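Local structure of ARO (armadillo repeats only protein) (Plasmodium falciparum Santa Lucia, 5EWP) at residues S62-Q65 and L66-A70; E84-G87 and I88-F91; A106-A109 and L110-S114. The protein probably serves as a protein-binding armadillo-repeat scaffold in the translocation of rhoptries and their attachment to the apical pole of the parasite. One frame throughout, in Å; residues are numbered along the deposited sequence.

Contact 1 (S62-Q65 and L66-A70); sequences SATQ and LAILA
I68 and Q65 run side by side along one flank of the helix, one turn apart and pointing the same way. CB of I68 packs 3.4 Å from Q65 O. CG1 lies anti to the carbonyl carbon of I68 (chi1 -70°), which turns it back toward the preceding turn and sets it 3.3 Å from T64 O. The tip, CD1, stays near that same oxygen and also reaches the amide of Q65, 3.7 Å from NE2; CG2 of T64 is more distant. The glutamine meets it halfway because its chain bends at chi2 (-57°), folding the amide alongside the isoleucine.

Beneath these side chains the backbone is regular. T64 O accepts the amide of I68 at 3.0 Å from I68 N, and Q65 O accepts that of L69 in the same way, while CG of L69 leans on Q65 O. L66 repeats the pattern near the start of the segment, its CG 3.5 Å from S62 O. The hydroxyls of S62 and T64 hydrogen-bond back to the carbonyls of I58 and A60, respectively.

Most of this part of helix 58-70 is buried: Q65 and L66 pack on F31 of helix 28-34, S62 and Q65 on F19 of helix 14-25, while A63 touches A105, and A70 touches F112 and L113, of helix 100-113.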
loop_
_atom_site.group_PDB
_atom_site.type_symbol
_atom_site.label_atom_id
_atom_site.label_comp_id
_atom_site.label_asym_id
_atom_site.label_seq_id
_atom_site.Cartn_x
_atom_site.Cartn_y
_atom_site.Cartn_z
ATOM N N SER A 62 -3.625 8.438 -15.739
ATOM C CA SER A 62 -4.291 7.191 -16.102
ATOM C C SER A 62 -4.230 6.211 -14.935
ATOM O O SER A 62 -5.219 5.559 -14.612
ATOM C CB SER A 62 -3.644 6.598 -17.349
ATOM O OG SER A 62 -3.840 7.450 -18.478
ATOM N N ALA A 63 -3.069 6.127 -14.293
ATOM C CA ALA A 63 -2.919 5.311 -13.090
ATOM C C ALA A 63 -3.904 5.782 -12.016
ATOM O O ALA A 63 -4.492 4.967 -11.302
ATOM C CB ALA A 63 -1.480 5.363 -12.576
ATOM N N THR A 64 -4.093 7.101 -11.912
ATOM C CA THR A 64 -5.030 7.637 -10.935
ATOM C C THR A 64 -6.488 7.244 -11.274
ATOM O O THR A 64 -7.251 6.869 -10.394
ATOM C CB THR A 64 -4.893 9.164 -10.822
ATOM O OG1 THR A 64 -3.530 9.481 -10.496
ATOM C CG2 THR A 64 -5.808 9.694 -9.744
ATOM N N GLN A 65 -6.874 7.301 -12.543
ATOM C CA GLN A 65 -8.239 6.904 -12.898
ATOM C C GLN A 65 -8.457 5.421 -12.620
ATOM O O GLN A 65 -9.552 5.019 -12.216
ATOM C CB GLN A 65 -8.551 7.197 -14.362
ATOM C CG GLN A 65 -8.474 8.693 -14.724
ATOM C CD GLN A 65 -9.386 9.578 -13.875
ATOM O OE1 GLN A 65 -9.026 10.707 -13.551
ATOM N NE2 GLN A 65 -10.564 9.074 -13.521
ATOM N N LEU A 66 -7.421 4.612 -12.840
ATOM C CA LEU A 66 -7.516 3.178 -12.545
ATOM C C LEU A 66 -7.689 2.962 -11.039
ATOM O O LEU A 66 -8.482 2.114 -10.610
ATOM C CB LEU A 66 -6.282 2.432 -13.066
ATOM C CG LEU A 66 -6.253 2.247 -14.585
ATOM C CD1 LEU A 66 -4.862 1.837 -15.093
ATOM C CD2 LEU A 66 -7.331 1.254 -15.052
ATOM N N ALA A 67 -6.976 3.749 -10.239
ATOM C CA ALA A 67 -7.118 3.678 -8.788
ATOM C C ALA A 67 -8.545 4.033 -8.355
ATOM O O ALA A 67 -9.104 3.429 -7.440
ATOM C CB ALA A 67 -6.117 4.592 -8.112
ATOM N N ILE A 68 -9.125 5.023 -9.018
ATOM C CA ILE A 68 -10.494 5.426 -8.727
ATOM C C ILE A 68 -11.456 4.288 -9.025
ATOM O O ILE A 68 -12.329 3.972 -8.210
ATOM C CB ILE A 68 -10.866 6.707 -9.522
ATOM C CG1 ILE A 68 -10.088 7.886 -8.946
ATOM C CG2 ILE A 68 -12.359 6.968 -9.450
ATOM C CD1 ILE A 68 -10.150 9.163 -9.809
ATOM N N LEU A 69 -11.269 3.633 -10.164
ATOM C CA LEU A 69 -12.118 2.501 -10.503
ATOM C C LEU A 69 -11.939 1.377 -9.490
ATOM O O LEU A 69 -12.921 0.741 -9.075
ATOM C CB LEU A 69 -11.824 2.009 -11.917
ATOM C CG LEU A 69 -12.131 2.993 -13.049
ATOM C CD1 LEU A 69 -11.758 2.400 -14.403
ATOM C CD2 LEU A 69 -13.600 3.408 -13.008
ATOM N N ALA A 70 -10.696 1.130 -9.087
ATOM C CA ALA A 70 -10.420 0.083 -8.091
ATOM C C ALA A 70 -11.026 0.404 -6.719
ATOM O O ALA A 70 -11.245 -0.491 -5.901
ATOM C CB ALA A 70 -8.908 -0.142 -7.954
#

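Contact 2 (E84-G87 and I88-F91); sequences EANG and IAVF
G87 and F91 form the close-packed side of this turn, where one helix has just ended and the next begins. The amide of F91 donates to the carbonyl of G87, 2.9 Å between F91 N and G87 O. The ring comes up obliquely beside the same oxygen: CG of F91 is anti to its own carbonyl carbon (chi1 -67°), which carries the ring back toward the first turn and leaves CD2 3.1 Å from G87 O. One backbone oxygen is thus flanked by an N-H and an aromatic ring, and both G87 and F91 are buried.

The other side is looser. The bond from V90 N to N86 O is weak, at 3.4 Å, and beside it CG2 of V90 packs 3.3 Å from N86 O. N86 itself is exposed and occupies the N-cap position, but its side chain makes no direct capping bond. CG of N86 extends anti to the backbone N (chi1 -162°), bringing OD1 within 3.7 Å of A89 CB. A water links the two residues, donating to N86 OD1 at 2.8 Å and accepting from A89 N at 2.9 Å, so a first-turn amide is satisfied through solvent.

The positive phi of N86 (68°) makes it the C-prime residue of a Schellman motif closing helix 77-84, with G87 N turned to I82 O and N86 N to R83 O. From this junction helix 87-95 sets off with I88 against helix 118-126, V90 on V32 of helix 28-34, and F91 touching both helix 58-70 and helix 100-113.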
loop_
_atom_site.group_PDB
_atom_site.type_symbol
_atom_site.label_atom_id
_atom_site.label_comp_id
_atom_site.label_asym_id
_atom_site.label_seq_id
_atom_site.Cartn_x
_atom_site.Cartn_y
_atom_site.Cartn_z
ATOM N N GLU A 84 -6.714 -8.310 -15.261
ATOM C CA GLU A 84 -6.763 -9.008 -16.546
ATOM C C GLU A 84 -6.225 -8.151 -17.684
ATOM O O GLU A 84 -5.848 -8.659 -18.732
ATOM C CB GLU A 84 -8.192 -9.452 -16.827
ATOM C CG GLU A 84 -8.606 -10.638 -15.951
ATOM C CD GLU A 84 -10.106 -10.852 -15.923
ATOM O OE1 GLU A 84 -10.838 -10.027 -16.516
ATOM O OE2 GLU A 84 -10.554 -11.853 -15.320
ATOM N N ALA A 85 -6.149 -6.850 -17.438
ATOM C CA ALA A 85 -5.637 -5.899 -18.415
ATOM C C ALA A 85 -4.129 -5.703 -18.239
ATOM O O ALA A 85 -3.532 -4.809 -18.844
ATOM C CB ALA A 85 -6.383 -4.559 -18.275
ATOM N N ASN A 86 -3.533 -6.548 -17.399
ATOM C CA ASN A 86 -2.107 -6.490 -17.052
ATOM C C ASN A 86 -1.756 -5.246 -16.222
ATOM O O ASN A 86 -0.604 -4.802 -16.192
ATOM C CB ASN A 86 -1.233 -6.546 -18.314
ATOM C CG ASN A 86 0.197 -6.933 -18.012
ATOM O OD1 ASN A 86 0.447 -7.833 -17.207
ATOM N ND2 ASN A 86 1.145 -6.232 -18.626
ATOM N N GLY A 87 -2.740 -4.701 -15.518
ATOM C CA GLY A 87 -2.490 -3.521 -14.701
ATOM C C GLY A 87 -1.441 -3.697 -13.603
ATOM O O GLY A 87 -0.687 -2.779 -13.307
ATOM N N ILE A 88 -1.374 -4.868 -12.979
ATOM C CA ILE A 88 -0.511 -4.979 -11.808
ATOM C C ILE A 88 0.966 -4.869 -12.195
ATOM O O ILE A 88 1.729 -4.168 -11.531
ATOM C CB ILE A 88 -0.799 -6.296 -11.023
ATOM C CG1 ILE A 88 -2.157 -6.168 -10.326
ATOM C CG2 ILE A 88 0.298 -6.561 -9.989
ATOM C CD1 ILE A 88 -2.676 -7.471 -9.684
ATOM N N ALA A 89 1.369 -5.530 -13.286
ATOM C CA ALA A 89 2.756 -5.409 -13.762
ATOM C C ALA A 89 3.080 -3.961 -14.149
ATOM O O ALA A 89 4.162 -3.458 -13.877
ATOM C CB ALA A 89 2.998 -6.334 -14.950
ATOM N N VAL A 90 2.103 -3.304 -14.753
ATOM C CA VAL A 90 2.258 -1.916 -15.168
ATOM C C VAL A 90 2.443 -0.992 -13.953
ATOM O O VAL A 90 3.304 -0.114 -13.965
ATOM C CB VAL A 90 1.066 -1.482 -16.024
ATOM C CG1 VAL A 90 1.058 0.027 -16.225
ATOM C CG2 VAL A 90 1.108 -2.198 -17.379
ATOM N N PHE A 91 1.668 -1.200 -12.891
ATOM C CA PHE A 91 1.842 -0.406 -11.673
ATOM C C PHE A 91 3.193 -0.681 -11.007
ATOM O O PHE A 91 3.828 0.225 -10.476
ATOM C CB PHE A 91 0.713 -0.671 -10.665
ATOM C CG PHE A 91 -0.630 -0.183 -11.126
ATOM C CD1 PHE A 91 -0.768 1.089 -11.663
ATOM C CD2 PHE A 91 -1.753 -0.991 -11.014
ATOM C CE1 PHE A 91 -2.008 1.546 -12.089
ATOM C CE2 PHE A 91 -2.994 -0.537 -11.445
ATOM C CZ PHE A 91 -3.117 0.726 -11.982
HETATM O O HOH W 1 0.221 -7.957 -14.418
#

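Contact 3 (A106-A109 and L110-S114); sequences AVVA and LSFLS
S111 and F112 both reach back to the carbonyl of V108. OG of S111 is flanked by both the backbone N and the carbonyl carbon (chi1 65°), a torsion that folds it toward the preceding turn and lets OG donate to V108 O at 2.7 Å. The amide of F112 donates to the same oxygen, 3.2 Å from F112 N; both donors arrive from one face of the carbonyl plane, so one carbonyl oxygen serves two donors.

F112 adds an apolar layer. With chi1 at -77° its ring swings back alongside V108, whose CG1, anti to the backbone N, lies 3.8 Å from F112 CE2. L110 and L113 take the same first torsion as F112, with CG anti to the carbonyl carbon. The result is that CG of L110 lies 3.2 Å from A106 O and CG of L113 equally close to A109 O. Further on, S114 donates its OG to S111 O at 2.8 Å, and the same hydroxyl also bonds to N154.

L110 and L113 turn to M124 of helix 118-126, and V107 and S111 to helix 142-156: helix-on-helix packing of the kind expected in an armadillo-repeat solenoid.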
loop_
_atom_site.group_PDB
_atom_site.type_symbol
_atom_site.label_atom_id
_atom_site.label_comp_id
_atom_site.label_asym_id
_atom_site.label_seq_id
_atom_site.Cartn_x
_atom_site.Cartn_y
_atom_site.Cartn_z
ATOM N N ALA A 106 0.635 4.609 -8.303
ATOM C CA ALA A 106 0.785 3.148 -8.307
ATOM C C ALA A 106 0.532 2.543 -6.933
ATOM O O ALA A 106 -0.115 1.506 -6.820
ATOM C CB ALA A 106 2.205 2.751 -8.813
ATOM N N VAL A 107 1.045 3.178 -5.888
ATOM C CA VAL A 107 0.784 2.712 -4.533
ATOM C C VAL A 107 -0.709 2.778 -4.205
ATOM O O VAL A 107 -1.275 1.812 -3.689
ATOM C CB VAL A 107 1.582 3.541 -3.499
ATOM C CG1 VAL A 107 1.061 3.299 -2.089
ATOM C CG2 VAL A 107 3.067 3.195 -3.594
ATOM N N VAL A 108 -1.349 3.906 -4.510
ATOM C CA VAL A 108 -2.790 4.011 -4.268
ATOM C C VAL A 108 -3.566 2.924 -5.035
ATOM O O VAL A 108 -4.410 2.227 -4.442
ATOM C CB VAL A 108 -3.327 5.404 -4.654
ATOM C CG1 VAL A 108 -4.862 5.426 -4.561
ATOM C CG2 VAL A 108 -2.692 6.468 -3.750
ATOM N N ALA A 109 -3.264 2.747 -6.322
ATOM C CA ALA A 109 -3.957 1.722 -7.130
ATOM C C ALA A 109 -3.766 0.332 -6.539
ATOM O O ALA A 109 -4.731 -0.414 -6.364
ATOM C CB ALA A 109 -3.469 1.721 -8.579
ATOM N N LEU A 110 -2.520 -0.014 -6.254
ATOM C CA LEU A 110 -2.219 -1.355 -5.735
ATOM C C LEU A 110 -2.854 -1.579 -4.374
ATOM O O LEU A 110 -3.300 -2.685 -4.069
ATOM C CB LEU A 110 -0.702 -1.578 -5.667
ATOM C CG LEU A 110 -0.019 -1.711 -7.038
ATOM C CD1 LEU A 110 1.476 -1.603 -6.889
ATOM C CD2 LEU A 110 -0.371 -3.051 -7.708
ATOM N N SER A 111 -2.920 -0.540 -3.548
ATOM C CA SER A 111 -3.507 -0.733 -2.226
ATOM C C SER A 111 -4.995 -1.062 -2.347
ATOM O O SER A 111 -5.477 -1.962 -1.668
ATOM C CB SER A 111 -3.288 0.490 -1.329
ATOM O OG SER A 111 -3.969 1.628 -1.815
ATOM N N PHE A 112 -5.721 -0.371 -3.227
ATOM C CA PHE A 112 -7.125 -0.729 -3.452
ATOM C C PHE A 112 -7.290 -2.088 -4.130
ATOM O O PHE A 112 -8.230 -2.828 -3.825
ATOM C CB PHE A 112 -7.833 0.327 -4.292
ATOM C CG PHE A 112 -8.196 1.555 -3.509
ATOM C CD1 PHE A 112 -9.084 1.470 -2.442
ATOM C CD2 PHE A 112 -7.648 2.780 -3.829
ATOM C CE1 PHE A 112 -9.416 2.599 -1.705
ATOM C CE2 PHE A 112 -7.985 3.921 -3.104
ATOM C CZ PHE A 112 -8.863 3.821 -2.038
ATOM N N LEU A 113 -6.403 -2.403 -5.067
ATOM C CA LEU A 113 -6.504 -3.670 -5.788
ATOM C C LEU A 113 -6.264 -4.853 -4.863
ATOM O O LEU A 113 -6.689 -5.980 -5.160
ATOM C CB LEU A 113 -5.513 -3.714 -6.950
ATOM C CG LEU A 113 -5.855 -2.789 -8.126
ATOM C CD1 LEU A 113 -4.662 -2.753 -9.034
ATOM C CD2 LEU A 113 -7.074 -3.326 -8.854
ATOM N N SER A 114 -5.575 -4.603 -3.757
ATOM C CA SER A 114 -5.233 -5.690 -2.825
ATOM C C SER A 114 -6.364 -5.983 -1.846
ATOM O O SER A 114 -6.289 -6.948 -1.077
ATOM C CB SER A 114 -3.957 -5.369 -2.050
ATOM O OG SER A 114 -4.187 -4.379 -1.053
#

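In the fold
The three contacts follow one another along the chain, on helix 58-70, at the junction into helix 87-95, and on helix 100-113. Their centres form a compact triangle: contacts 1 and 2 are about 12 Å apart, contacts 2 and 3 about 11 Å, and contacts 1 and 3 about 9 Å. F91 ties them together, its CZ packing 3.7 Å from L66 CD1 and 3.6 Å from A109 CB. Helices 58-70 and 100-113 meet through small residues, A67 CB lying 3.7 Å from A109 CA. Contact 3 lies nearest the chain's centre, about 6 Å away. Helices 58-70, 87-95 and 100-113 thus share one apolar core, as expected of an armadillo solenoid.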